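Local coordinates for protein carboxylesterase SOBER1 (Arabidopsis thaliana, PDB 6AVX) that hydrolyses carboxylic esters, preferring short acyl chains, also cleaves phosphatidylcholine, and restrains the plant hypersensitive response triggered by the bacterial effector AvrBsT, at residues 25-30 with 196-201; 158-161 with 166-169; 43-48 with 53-58; 83-88 with 115-120; 133-138 with 174-179. The protein carries 1 engineered substitution. One frame throughout, in Å; residues are numbered along the deposited sequence.

In the fold
The five contacts join helices, loops and a hairpin of an alpha/beta-hydrolase fold whose triad is assigned by similarity to Ser108, Asp162 and His194. Contact 2 lies closest to it: the side chain of His158 is about 4 Å from that of Asp162 and about 6 Å from that of His194. It meets contact 5, their centres about 14 Å apart, where His158 CE1 lies 3.3 Å from Gly133 O. Contact 5 in turn packs on contact 4, with Phe137 CE2 3.6 Å from Ala116 CB. Contact 1 stands across the chain's centre from contacts 4 and 5. Contact 3 is a projecting hairpin whose Ser58 side chain is about 10 Å from that of Ser108.

Contact 1: residues 25-30 with 196-201; sequences QTQFKS and ISNKEL
Gln27 and Asn198 meet through their amide groups, which lie flat on each other with planes only 4° apart. Gln27 OE1 sits 3.4 Å from Asn198 CG, and the two amide oxygens, both acceptors, come near each other without bonding, so this is stacking without a hydrogen bond. A bend at chi2 (-59°) folds the Gln27 chain so that its carboxamide can lie in this way, while its CB rests 3.9 Å from Leu201 CD1. The other branch of Leu201 takes the neighbouring aromatic ring: Phe28 CE1 lies 4.1 Å from Leu201 CD2, and Phe28 CZ lies 3.8 Å from Leu201 O. The leucine thus fills the corner between a glutamine stem and a phenylalanine ring.

Behind this first shell, a capping box starts the helix that carries Asn198 and Leu201. Glu200 N donates to Ser197 OG, and Ser197 N returns a bond of 3.1 Å to Glu200 OE2. On the loop side, Lys29 NZ reaches back to Thr26 O, and Gln27 O receives Lys202 NZ, from the residue after Leu201. The loop between helix 18-21 and strand 37-39 is thereby laid against the start of helix 198-212, with Phe28 edge-to-face with Trp38 and Leu201 resting on Trp10 of strand 7-11.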
# COMPACT_ATOMS: atom_id res chain seq x y z
N GLN A 25 2.15 14.74 2.84
CA GLN A 25 1.47 15.46 1.77
C GLN A 25 2.19 16.75 1.40
O GLN A 25 2.05 17.22 0.26
CB GLN A 25 0.01 15.75 2.13
CG GLN A 25 -0.19 16.81 3.20
CD GLN A 25 -1.60 16.79 3.75
OE1 GLN A 25 -2.51 17.43 3.21
NE2 GLN A 25 -1.81 16.01 4.79
N THR A 26 2.95 17.33 2.33
CA THR A 26 3.68 18.57 2.06
C THR A 26 4.86 18.36 1.13
O THR A 26 5.42 19.35 0.66
CB THR A 26 4.14 19.26 3.35
OG1 THR A 26 5.22 18.53 3.96
CG2 THR A 26 3.01 19.40 4.32
N GLN A 27 5.26 17.12 0.87
CA GLN A 27 6.28 16.85 -0.14
C GLN A 27 5.70 16.78 -1.55
O GLN A 27 6.46 16.73 -2.52
CB GLN A 27 7.01 15.55 0.19
CG GLN A 27 7.81 15.63 1.48
CD GLN A 27 8.85 16.72 1.41
OE1 GLN A 27 9.55 16.85 0.40
NE2 GLN A 27 8.95 17.51 2.46
N PHE A 28 4.38 16.78 -1.67
CA PHE A 28 3.70 16.76 -2.97
C PHE A 28 3.31 18.21 -3.24
O PHE A 28 2.21 18.66 -2.94
CB PHE A 28 2.48 15.84 -2.91
CG PHE A 28 2.82 14.38 -2.79
CD1 PHE A 28 3.40 13.87 -1.64
CD2 PHE A 28 2.54 13.50 -3.83
CE1 PHE A 28 3.72 12.51 -1.53
CE2 PHE A 28 2.85 12.15 -3.72
CZ PHE A 28 3.45 11.66 -2.58
N LYS A 29 4.27 18.95 -3.79
CA LYS A 29 4.20 20.40 -3.90
C LYS A 29 3.71 20.89 -5.26
O LYS A 29 3.62 22.11 -5.47
CB LYS A 29 5.57 21.01 -3.61
CG LYS A 29 6.05 20.76 -2.21
CD LYS A 29 7.36 21.47 -1.95
CE LYS A 29 7.92 21.18 -0.57
NZ LYS A 29 7.08 21.74 0.51
N SER A 30 3.38 20.00 -6.18
CA SER A 30 3.00 20.42 -7.52
C SER A 30 1.65 21.11 -7.54
O SER A 30 0.77 20.87 -6.71
CB SER A 30 2.94 19.22 -8.46
OG SER A 30 1.92 18.32 -8.07
N ILE A 196 11.37 6.14 3.97
CA ILE A 196 10.90 6.90 2.82
C ILE A 196 11.89 8.01 2.53
O ILE A 196 12.24 8.77 3.44
CB ILE A 196 9.53 7.52 3.09
CG1 ILE A 196 8.50 6.43 3.37
CG2 ILE A 196 9.10 8.40 1.89
CD1 ILE A 196 7.14 6.97 3.73
N SER A 197 12.29 8.15 1.28
CA SER A 197 13.07 9.31 0.88
C SER A 197 12.20 10.32 0.13
O SER A 197 11.19 9.96 -0.48
CB SER A 197 14.24 8.91 0.00
OG SER A 197 13.79 8.51 -1.27
N ASN A 198 12.60 11.59 0.19
CA ASN A 198 11.83 12.61 -0.51
C ASN A 198 11.83 12.36 -2.01
O ASN A 198 10.81 12.56 -2.67
CB ASN A 198 12.35 14.00 -0.17
CG ASN A 198 11.89 14.49 1.20
OD1 ASN A 198 10.93 13.96 1.77
ND2 ASN A 198 12.56 15.51 1.72
N LYS A 199 12.93 11.87 -2.56
CA LYS A 199 12.95 11.59 -3.99
C LYS A 199 11.97 10.48 -4.35
O LYS A 199 11.36 10.50 -5.42
CB LYS A 199 14.37 11.24 -4.46
CG LYS A 199 14.93 9.94 -3.90
CD LYS A 199 16.38 9.73 -4.34
CE LYS A 199 17.34 10.70 -3.65
NZ LYS A 199 17.36 10.54 -2.16
N GLU A 200 11.84 9.49 -3.47
CA GLU A 200 10.87 8.42 -3.67
C GLU A 200 9.45 8.99 -3.72
O GLU A 200 8.63 8.58 -4.57
CB GLU A 200 11.04 7.44 -2.52
CG GLU A 200 10.17 6.24 -2.54
CD GLU A 200 10.34 5.41 -1.28
OE1 GLU A 200 9.91 4.23 -1.29
OE2 GLU A 200 10.90 5.91 -0.28
N LEU A 201 9.14 9.95 -2.85
CA LEU A 201 7.83 10.60 -2.87
C LEU A 201 7.64 11.42 -4.14
O LEU A 201 6.55 11.43 -4.71
CB LEU A 201 7.66 11.48 -1.63
CG LEU A 201 7.62 10.75 -0.29
CD1 LEU A 201 7.52 11.75 0.83
CD2 LEU A 201 6.45 9.77 -0.26

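Contact 2: residues 158-161 with 166-169; sequences HGTD and LFEA
One water bridges Thr160 and Phe167: it donates to Thr160 O at 2.9 Å and accepts from Phe167 N at 3.0 Å, so that an amide of the first helical turn is tied to the loop carbonyl through solvent. The side chains of this pair run alongside each other in the same direction. Thr160 CG2 comes over one face of the Phe167 ring, 4.2 Å from its centroid, in a CH-pi contact set toward the rim. With chi1 at -175° the Phe167 ring swings away from its backbone N and lies against the end of the strand, where CD1 approaches Gly159 O at 3.4 Å and His158 O meets the ring edge.

This is the turn following strand 154-159 of the alpha/beta-hydrolase sheet, the place from which the fold presents its acidic triad member, here Asp162 by similarity. His158 stands beside that residue. Its imidazole is held at both nitrogens, NE2 by Val165 O and ND1 by Trp156 NE1, and its CB packs 3.9 Å from Phe167 CD1, the two ring planes 84° apart. The Thr160 hydroxyl has two partners: it donates to Asp161 OD1 from above the carboxylate plane, and it also pairs with Gly191 N.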
# COMPACT_ATOMS: atom_id res chain seq x y z
N HIS A 158 11.01 0.22 -3.56
CA HIS A 158 11.66 -0.57 -2.52
C HIS A 158 13.14 -0.23 -2.47
O HIS A 158 13.79 -0.08 -3.51
CB HIS A 158 11.49 -2.07 -2.77
CG HIS A 158 11.30 -2.89 -1.54
ND1 HIS A 158 10.12 -3.58 -1.29
CD2 HIS A 158 12.11 -3.16 -0.49
CE1 HIS A 158 10.23 -4.22 -0.14
NE2 HIS A 158 11.43 -3.98 0.37
N GLY A 159 13.66 -0.14 -1.25
CA GLY A 159 15.08 0.12 -1.05
C GLY A 159 15.86 -1.18 -1.14
O GLY A 159 15.49 -2.20 -0.56
N THR A 160 16.99 -1.12 -1.86
CA THR A 160 17.76 -2.34 -2.05
C THR A 160 18.41 -2.83 -0.77
O THR A 160 18.69 -4.02 -0.65
CB THR A 160 18.87 -2.15 -3.09
OG1 THR A 160 19.78 -1.14 -2.66
CG2 THR A 160 18.30 -1.75 -4.44
N ASP A 161 18.62 -1.95 0.20
CA ASP A 161 19.35 -2.28 1.42
C ASP A 161 18.43 -2.53 2.60
O ASP A 161 18.89 -2.59 3.74
CB ASP A 161 20.37 -1.18 1.75
CG ASP A 161 21.54 -1.16 0.78
OD1 ASP A 161 21.44 -1.79 -0.30
OD2 ASP A 161 22.56 -0.50 1.09
N LEU A 166 12.79 -7.40 3.30
CA LEU A 166 13.89 -7.59 2.37
C LEU A 166 13.48 -7.21 0.96
O LEU A 166 12.35 -7.41 0.54
CB LEU A 166 14.35 -9.04 2.36
CG LEU A 166 14.90 -9.64 3.64
CD1 LEU A 166 15.90 -10.70 3.25
CD2 LEU A 166 15.57 -8.65 4.55
N PHE A 167 14.44 -6.66 0.23
CA PHE A 167 14.21 -6.29 -1.16
C PHE A 167 13.63 -7.46 -1.95
O PHE A 167 12.75 -7.27 -2.81
CB PHE A 167 15.54 -5.80 -1.75
CG PHE A 167 15.44 -5.25 -3.15
CD1 PHE A 167 14.86 -4.02 -3.41
CD2 PHE A 167 15.98 -5.96 -4.22
CE1 PHE A 167 14.80 -3.51 -4.69
CE2 PHE A 167 15.92 -5.45 -5.51
CZ PHE A 167 15.33 -4.23 -5.74
N GLU A 168 14.08 -8.68 -1.66
CA GLU A 168 13.56 -9.85 -2.37
C GLU A 168 12.06 -10.04 -2.14
O GLU A 168 11.36 -10.59 -3.01
CB GLU A 168 14.30 -11.12 -1.96
CG GLU A 168 14.16 -11.48 -0.48
CD GLU A 168 14.46 -12.94 -0.20
OE1 GLU A 168 13.73 -13.57 0.60
OE2 GLU A 168 15.42 -13.47 -0.79
N ALA A 169 11.54 -9.63 -0.99
CA ALA A 169 10.10 -9.70 -0.77
C ALA A 169 9.35 -8.74 -1.68
O ALA A 169 8.22 -9.03 -2.09
CB ALA A 169 9.76 -9.40 0.69
O HOH W 1 17.28 -5.94 0.98

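Contact 3: residues 43-48 with 53-58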
# COMPACT_ATOMS: atom_id res chain seq x y z
N ALA A 43 -4.60 2.85 12.26
CA ALA A 43 -4.98 1.48 12.51
C ALA A 43 -5.43 1.31 13.96
O ALA A 43 -4.99 2.03 14.85
CB ALA A 43 -3.80 0.54 12.26
N PRO A 44 -6.27 0.31 14.24
CA PRO A 44 -6.63 0.01 15.62
C PRO A 44 -5.45 -0.51 16.40
O PRO A 44 -4.46 -0.99 15.85
CB PRO A 44 -7.70 -1.09 15.49
CG PRO A 44 -8.15 -1.05 14.06
CD PRO A 44 -6.91 -0.62 13.30
N PHE A 45 -5.60 -0.44 17.73
CA PHE A 45 -4.66 -1.08 18.65
C PHE A 45 -4.93 -2.57 18.69
O PHE A 45 -5.96 -3.02 19.21
CB PHE A 45 -4.79 -0.46 20.04
CG PHE A 45 -4.22 0.92 20.12
CD1 PHE A 45 -2.85 1.10 20.21
CD2 PHE A 45 -5.02 2.03 20.07
CE1 PHE A 45 -2.29 2.35 20.25
CE2 PHE A 45 -4.47 3.32 20.12
CZ PHE A 45 -3.10 3.46 20.20
N ASN A 46 -3.99 -3.36 18.18
CA ASN A 46 -4.11 -4.81 18.12
C ASN A 46 -2.85 -5.43 18.70
O ASN A 46 -1.76 -4.83 18.62
CB ASN A 46 -4.23 -5.30 16.67
CG ASN A 46 -5.53 -4.90 16.02
OD1 ASN A 46 -6.60 -5.32 16.44
ND2 ASN A 46 -5.45 -4.12 14.97
N PRO A 47 -2.93 -6.64 19.26
CA PRO A 47 -1.71 -7.37 19.59
C PRO A 47 -0.96 -7.74 18.32
O PRO A 47 -1.54 -8.00 17.27
CB PRO A 47 -2.21 -8.62 20.31
CG PRO A 47 -3.67 -8.41 20.51
CD PRO A 47 -4.13 -7.45 19.51
N VAL A 48 0.37 -7.75 18.42
CA VAL A 48 1.22 -8.03 17.27
C VAL A 48 2.17 -9.17 17.61
O VAL A 48 3.01 -9.05 18.53
CB VAL A 48 1.99 -6.79 16.80
CG1 VAL A 48 2.87 -7.12 15.62
CG2 VAL A 48 1.01 -5.68 16.45
N GLY A 53 3.07 -10.21 21.16
CA GLY A 53 1.73 -9.92 21.58
C GLY A 53 1.53 -8.53 22.12
O GLY A 53 0.41 -8.21 22.54
N ALA A 54 2.55 -7.68 22.12
CA ALA A 54 2.38 -6.31 22.56
C ALA A 54 1.38 -5.59 21.67
O ALA A 54 1.33 -5.80 20.46
CB ALA A 54 3.72 -5.58 22.54
N VAL A 55 0.59 -4.73 22.29
CA VAL A 55 -0.46 -4.00 21.60
C VAL A 55 0.08 -2.69 21.06
O VAL A 55 0.80 -1.95 21.75
CB VAL A 55 -1.65 -3.78 22.55
CG1 VAL A 55 -2.66 -2.79 21.96
CG2 VAL A 55 -2.31 -5.12 22.90
N MET A 56 -0.27 -2.38 19.82
CA MET A 56 0.15 -1.16 19.16
C MET A 56 -0.76 -0.97 17.96
O MET A 56 -1.49 -1.88 17.58
CB MET A 56 1.62 -1.26 18.73
CG MET A 56 1.91 -2.44 17.80
SD MET A 56 3.66 -2.84 17.69
CE MET A 56 3.99 -3.38 19.37
N ARG A 57 -0.71 0.20 17.35
CA ARG A 57 -1.48 0.39 16.14
C ARG A 57 -0.94 -0.54 15.07
O ARG A 57 0.27 -0.56 14.81
CB ARG A 57 -1.41 1.83 15.66
CG ARG A 57 -2.09 2.82 16.57
CD ARG A 57 -2.44 4.11 15.82
NE ARG A 57 -3.03 5.11 16.70
CZ ARG A 57 -4.29 5.11 17.10
NH1 ARG A 57 -4.72 6.05 17.94
NH2 ARG A 57 -5.15 4.20 16.68
N SER A 58 -1.81 -1.33 14.47
CA SER A 58 -1.39 -2.35 13.52
C SER A 58 -2.56 -2.69 12.62
O SER A 58 -3.64 -3.02 13.11
CB SER A 58 -0.95 -3.59 14.27
OG SER A 58 -0.61 -4.61 13.35
O HOH W 2 -1.87 -6.80 14.52
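Phe45 and Arg57, a non-hydrogen-bonded pair of two antiparallel strands, pack by their side chains. Arg57 CG rises over one face of the phenyl ring in a CH-pi contact, 4.0 Å from the centroid, and the extended chain then carries the guanidinium onward, where Phe45 CE2 lies over its face, 3.5 Å from Arg57 NH1. The two planes are inclined by 41°, so they do not stack flat. Val55, on the same side, sets CG1 3.7 Å from Phe45 CB. On the opposite face of the hairpin, Val48 CG2 touches both Met56 CG and Ser58 CB, each 3.6 Å away.

Side-chain hydrogen bonds lock the open end. Arg57 NH2 reaches Ala43 O at 2.8 Å, with the acceptor in the guanidinium plane, which fixes the rotation of the group beside the ring. Asn46 ND2 donates to Ser58 O, also at 2.8 Å, lying in the carbonyl plane. A water joins Pro47 O to Ser58 OG, which also bonds Gln109 NE2.

Among the main-chain bonds, Asn46 and Met56 exchange a reciprocal pair, and Ser58 N adds a bond to Pro44 O. Near the turn Gly53 N closes on Val48 O at 2.9 Å. Together these make a two-stranded beta hairpin, separate from the main parallel sheet, whose base is tied, through Ser58 OG, to Gln109, the residue after Ser108, the nucleophile by similarity.

Contact 4: residues 83-88 with 115-120; sequences KNVHAI and LASVLL
Val85 faces Ser117, with CG1 of the valine 3.3 Å from OG of the serine and 3.6 Å from its CB. The serine hydroxyl is bonded within its own helix to Leu113 O, so that what Val85 meets is a small polar group already turned to its backbone. The CA atoms of the two residues lie 6.6 Å apart, the nearest pair along the two segments, and the short side chain of Ser117 permits this approach.

The two segments cross at -61°, their axes 9.6 Å apart at closest approach. Both belong to the helical layer on one face of the alpha/beta-hydrolase sheet: Val85 also rests on Leu9 and Leu11 of strand 7-11, and helix 109-120 follows directly on the nucleophile elbow at Ser108, assigned by similarity.

Next in sequence, His86 has CG anti to its carbonyl carbon (chi1 -77°), and this swings the imidazole across the groove to the other helix. NE2 donates to Ser117 O at 2.8 Å, with an angle of 161° at the hydrogen; the donor lies on a carbonyl lone pair, and the acceptor is near the ring plane. Further round the ring, His86 CE1 comes 3.4 Å from Leu120 O and 3.9 Å from Leu120 CB, while Tyr121 meets the imidazole edge-to-face.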
# COMPACT_ATOMS: atom_id res chain seq x y z
N LYS A 83 -11.42 -4.80 4.64
CA LYS A 83 -12.81 -4.40 4.79
C LYS A 83 -12.91 -2.93 5.18
O LYS A 83 -13.73 -2.18 4.64
CB LYS A 83 -13.50 -5.28 5.83
CG LYS A 83 -14.96 -4.97 6.04
CD LYS A 83 -15.51 -5.86 7.16
CE LYS A 83 -16.95 -5.53 7.51
NZ LYS A 83 -17.44 -6.33 8.67
N ASN A 84 -12.08 -2.50 6.12
CA ASN A 84 -12.13 -1.11 6.54
C ASN A 84 -11.63 -0.17 5.46
O ASN A 84 -12.23 0.89 5.24
CB ASN A 84 -11.32 -0.92 7.81
CG ASN A 84 -11.17 0.52 8.16
OD1 ASN A 84 -10.09 1.10 7.98
ND2 ASN A 84 -12.26 1.13 8.59
N VAL A 85 -10.53 -0.51 4.78
CA VAL A 85 -10.07 0.34 3.67
C VAL A 85 -11.16 0.46 2.62
O VAL A 85 -11.44 1.55 2.11
CB VAL A 85 -8.75 -0.20 3.08
CG1 VAL A 85 -8.37 0.58 1.82
CG2 VAL A 85 -7.63 -0.14 4.10
N HIS A 86 -11.81 -0.65 2.29
CA HIS A 86 -12.87 -0.62 1.29
C HIS A 86 -14.03 0.25 1.73
O HIS A 86 -14.67 0.90 0.90
CB HIS A 86 -13.34 -2.03 0.97
CG HIS A 86 -12.40 -2.78 0.08
ND1 HIS A 86 -12.73 -3.99 -0.49
CD2 HIS A 86 -11.16 -2.48 -0.36
CE1 HIS A 86 -11.74 -4.39 -1.25
NE2 HIS A 86 -10.77 -3.50 -1.19
N ALA A 87 -14.37 0.26 3.03
CA ALA A 87 -15.43 1.15 3.50
C ALA A 87 -15.07 2.61 3.23
O ALA A 87 -15.92 3.40 2.81
CB ALA A 87 -15.67 0.91 5.00
N ILE A 88 -13.80 2.97 3.43
CA ILE A 88 -13.36 4.34 3.18
C ILE A 88 -13.49 4.66 1.69
O ILE A 88 -14.00 5.72 1.30
CB ILE A 88 -11.91 4.53 3.66
CG1 ILE A 88 -11.84 4.43 5.19
CG2 ILE A 88 -11.34 5.87 3.17
CD1 ILE A 88 -10.42 4.35 5.74
N LEU A 115 -1.72 -2.96 -1.33
CA LEU A 115 -1.80 -3.94 -2.39
C LEU A 115 -3.05 -4.79 -2.26
O LEU A 115 -3.80 -4.98 -3.23
CB LEU A 115 -0.56 -4.83 -2.35
CG LEU A 115 -0.47 -5.76 -3.56
CD1 LEU A 115 0.02 -5.00 -4.78
CD2 LEU A 115 0.43 -6.95 -3.27
N ALA A 116 -3.29 -5.33 -1.07
CA ALA A 116 -4.45 -6.18 -0.87
C ALA A 116 -5.74 -5.42 -1.14
O ALA A 116 -6.69 -5.96 -1.74
CB ALA A 116 -4.45 -6.70 0.57
N SER A 117 -5.80 -4.16 -0.70
CA SER A 117 -7.02 -3.38 -0.84
C SER A 117 -7.32 -3.08 -2.30
O SER A 117 -8.48 -3.14 -2.72
CB SER A 117 -6.91 -2.09 -0.04
OG SER A 117 -6.80 -2.34 1.36
N VAL A 118 -6.30 -2.69 -3.06
CA VAL A 118 -6.50 -2.38 -4.47
C VAL A 118 -6.91 -3.63 -5.24
O VAL A 118 -7.85 -3.60 -6.05
CB VAL A 118 -5.24 -1.74 -5.05
CG1 VAL A 118 -5.30 -1.70 -6.56
CG2 VAL A 118 -5.02 -0.35 -4.43
N LEU A 119 -6.23 -4.75 -4.99
CA LEU A 119 -6.46 -5.94 -5.81
C LEU A 119 -7.81 -6.58 -5.54
O LEU A 119 -8.30 -7.34 -6.39
CB LEU A 119 -5.35 -6.97 -5.57
CG LEU A 119 -3.93 -6.57 -5.96
CD1 LEU A 119 -2.92 -7.62 -5.51
CD2 LEU A 119 -3.84 -6.35 -7.44
N LEU A 120 -8.41 -6.31 -4.40
CA LEU A 120 -9.72 -6.86 -4.07
C LEU A 120 -10.85 -5.87 -4.28
O LEU A 120 -12.01 -6.22 -4.06
CB LEU A 120 -9.73 -7.38 -2.63
CG LEU A 120 -8.92 -8.66 -2.45
CD1 LEU A 120 -8.59 -8.91 -0.99
CD2 LEU A 120 -9.68 -9.88 -3.04

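Contact 5: residues 133-138 with 174-179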
# COMPACT_ATOMS: atom_id res chain seq x y z
N GLY A 133 6.76 -2.64 0.84
CA GLY A 133 5.78 -3.58 1.30
C GLY A 133 6.12 -5.02 0.98
O GLY A 133 7.26 -5.38 0.68
N TRP A 134 5.09 -5.86 1.03
CA TRP A 134 5.22 -7.27 0.72
C TRP A 134 3.86 -7.77 0.28
O TRP A 134 2.86 -7.07 0.42
CB TRP A 134 5.75 -8.06 1.91
CG TRP A 134 4.85 -8.10 3.11
CD1 TRP A 134 3.92 -9.05 3.40
CD2 TRP A 134 4.83 -7.19 4.22
NE1 TRP A 134 3.32 -8.78 4.59
CE2 TRP A 134 3.87 -7.65 5.14
CE3 TRP A 134 5.56 -6.04 4.53
CZ2 TRP A 134 3.60 -7.00 6.34
CZ3 TRP A 134 5.30 -5.39 5.72
CH2 TRP A 134 4.34 -5.89 6.63
N VAL A 135 3.82 -8.98 -0.27
CA VAL A 135 2.58 -9.60 -0.71
C VAL A 135 1.96 -10.30 0.49
O VAL A 135 2.55 -11.26 0.99
CB VAL A 135 2.82 -10.58 -1.86
CG1 VAL A 135 1.50 -11.18 -2.32
CG2 VAL A 135 3.49 -9.86 -3.03
N PRO A 136 0.79 -9.86 0.99
CA PRO A 136 0.32 -10.35 2.29
C PRO A 136 -0.63 -11.52 2.19
O PRO A 136 -1.41 -11.76 3.12
CB PRO A 136 -0.37 -9.12 2.87
CG PRO A 136 -0.99 -8.52 1.70
CD PRO A 136 -0.02 -8.70 0.56
N PHE A 137 -0.57 -12.25 1.10
CA PHE A 137 -1.40 -13.43 0.92
C PHE A 137 -0.75 -14.32 -0.12
O PHE A 137 0.22 -13.94 -0.77
CB PHE A 137 -2.88 -13.08 0.62
CG PHE A 137 -3.10 -11.87 -0.28
CD1 PHE A 137 -2.28 -11.61 -1.36
CD2 PHE A 137 -4.19 -11.03 -0.06
CE1 PHE A 137 -2.53 -10.50 -2.19
CE2 PHE A 137 -4.44 -9.95 -0.87
CZ PHE A 137 -3.62 -9.69 -1.94
N THR A 138 -1.27 -15.55 -0.24
CA THR A 138 -0.77 -16.51 -1.22
C THR A 138 -1.55 -16.37 -2.52
O THR A 138 -2.53 -15.62 -2.62
CB THR A 138 -0.91 -17.95 -0.73
OG1 THR A 138 -2.29 -18.32 -0.79
CG2 THR A 138 -0.37 -18.14 0.70
N LEU A 174 6.46 -9.14 -8.24
CA LEU A 174 6.36 -9.04 -9.70
C LEU A 174 5.81 -10.32 -10.31
O LEU A 174 4.83 -10.23 -11.08
CB LEU A 174 7.71 -8.61 -10.28
CG LEU A 174 8.15 -7.21 -9.83
CD1 LEU A 174 9.52 -6.85 -10.38
CD2 LEU A 174 7.12 -6.15 -10.20
N PRO A 175 6.32 -11.50 -10.01
CA PRO A 175 5.68 -12.69 -10.59
C PRO A 175 4.30 -12.95 -10.06
O PRO A 175 3.44 -13.48 -10.78
CB PRO A 175 6.66 -13.83 -10.28
CG PRO A 175 7.55 -13.31 -9.21
CD PRO A 175 7.59 -11.82 -9.35
N PHE A 176 4.03 -12.58 -8.81
CA PHE A 176 2.68 -12.70 -8.27
C PHE A 176 1.71 -11.84 -9.07
O PHE A 176 0.64 -12.30 -9.48
CB PHE A 176 2.70 -12.29 -6.80
CG PHE A 176 1.37 -12.38 -6.13
CD1 PHE A 176 1.00 -13.51 -5.43
CD2 PHE A 176 0.49 -11.32 -6.18
CE1 PHE A 176 -0.24 -13.58 -4.81
CE2 PHE A 176 -0.75 -11.40 -5.56
CZ PHE A 176 -1.11 -12.52 -4.89
N LEU A 177 2.09 -10.60 -9.33
CA LEU A 177 1.20 -9.70 -10.03
C LEU A 177 1.05 -10.10 -11.49
O LEU A 177 -0.03 -9.93 -12.06
CB LEU A 177 1.68 -8.25 -9.85
CG LEU A 177 1.52 -7.74 -8.40
CD1 LEU A 177 2.18 -6.39 -8.20
CD2 LEU A 177 0.05 -7.68 -8.00
N LYS A 178 2.10 -10.66 -12.09
CA LYS A 178 1.97 -11.20 -13.44
C LYS A 178 0.96 -12.34 -13.47
O LYS A 178 0.09 -12.38 -14.35
CB LYS A 178 3.35 -11.65 -13.94
CG LYS A 178 3.41 -11.92 -15.44
CD LYS A 178 3.42 -10.64 -16.26
CE LYS A 178 4.69 -9.82 -16.03
NZ LYS A 178 4.73 -8.59 -16.87
N GLU A 179 1.05 -13.27 -12.53
CA GLU A 179 0.06 -14.33 -12.44
C GLU A 179 -1.35 -13.74 -12.32
O GLU A 179 -2.30 -14.25 -12.92
CB GLU A 179 0.36 -15.26 -11.25
CG GLU A 179 -0.66 -16.40 -11.09
CD GLU A 179 -0.39 -17.36 -9.92
OE1 GLU A 179 -1.23 -18.25 -9.67
OE2 GLU A 179 0.65 -17.23 -9.24
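The Phe176 ring takes Val135 CG1 squarely on one face: the methyl stands 3.7 Å from the centroid and only 3° off the ring normal, a nearly ideal CH-pi contact. At the ring's edge, near its plane, Phe176 CE1 approaches Thr138 O at 3.8 Å. A second ring, that of Phe137, lies at 21° to the first but slid aside, with centroids 5.8 Å apart, so the two barely overlap, Phe137 CE1 lying 3.7 Å from Phe176 CZ. One face of Phe137 carries Pro136 CD of its own loop.

The torsions explain these positions. With Phe176 CG opposite the backbone N, the ring is thrown off the helix toward the loop. Phe137 CG sits between its backbone N and carbonyl carbon, turned to only 38°, and from there the ring also reaches Ala116 of helix 109-120, while Leu177, a residue further along the second segment, packs on Leu119.

The loop after strand 127-131 is thus pressed between helices 109-120 and 173-180. Its earlier residue Trp134 turns another way and touches Ser108, the nucleophile by similarity.

No hydrogen bond crosses between the segments. The contact probably rests on dispersion, with a weak electrostatic part where a carbonyl meets the electropositive ring edge; its fit depends on shape, above all on a methyl centred over a ring.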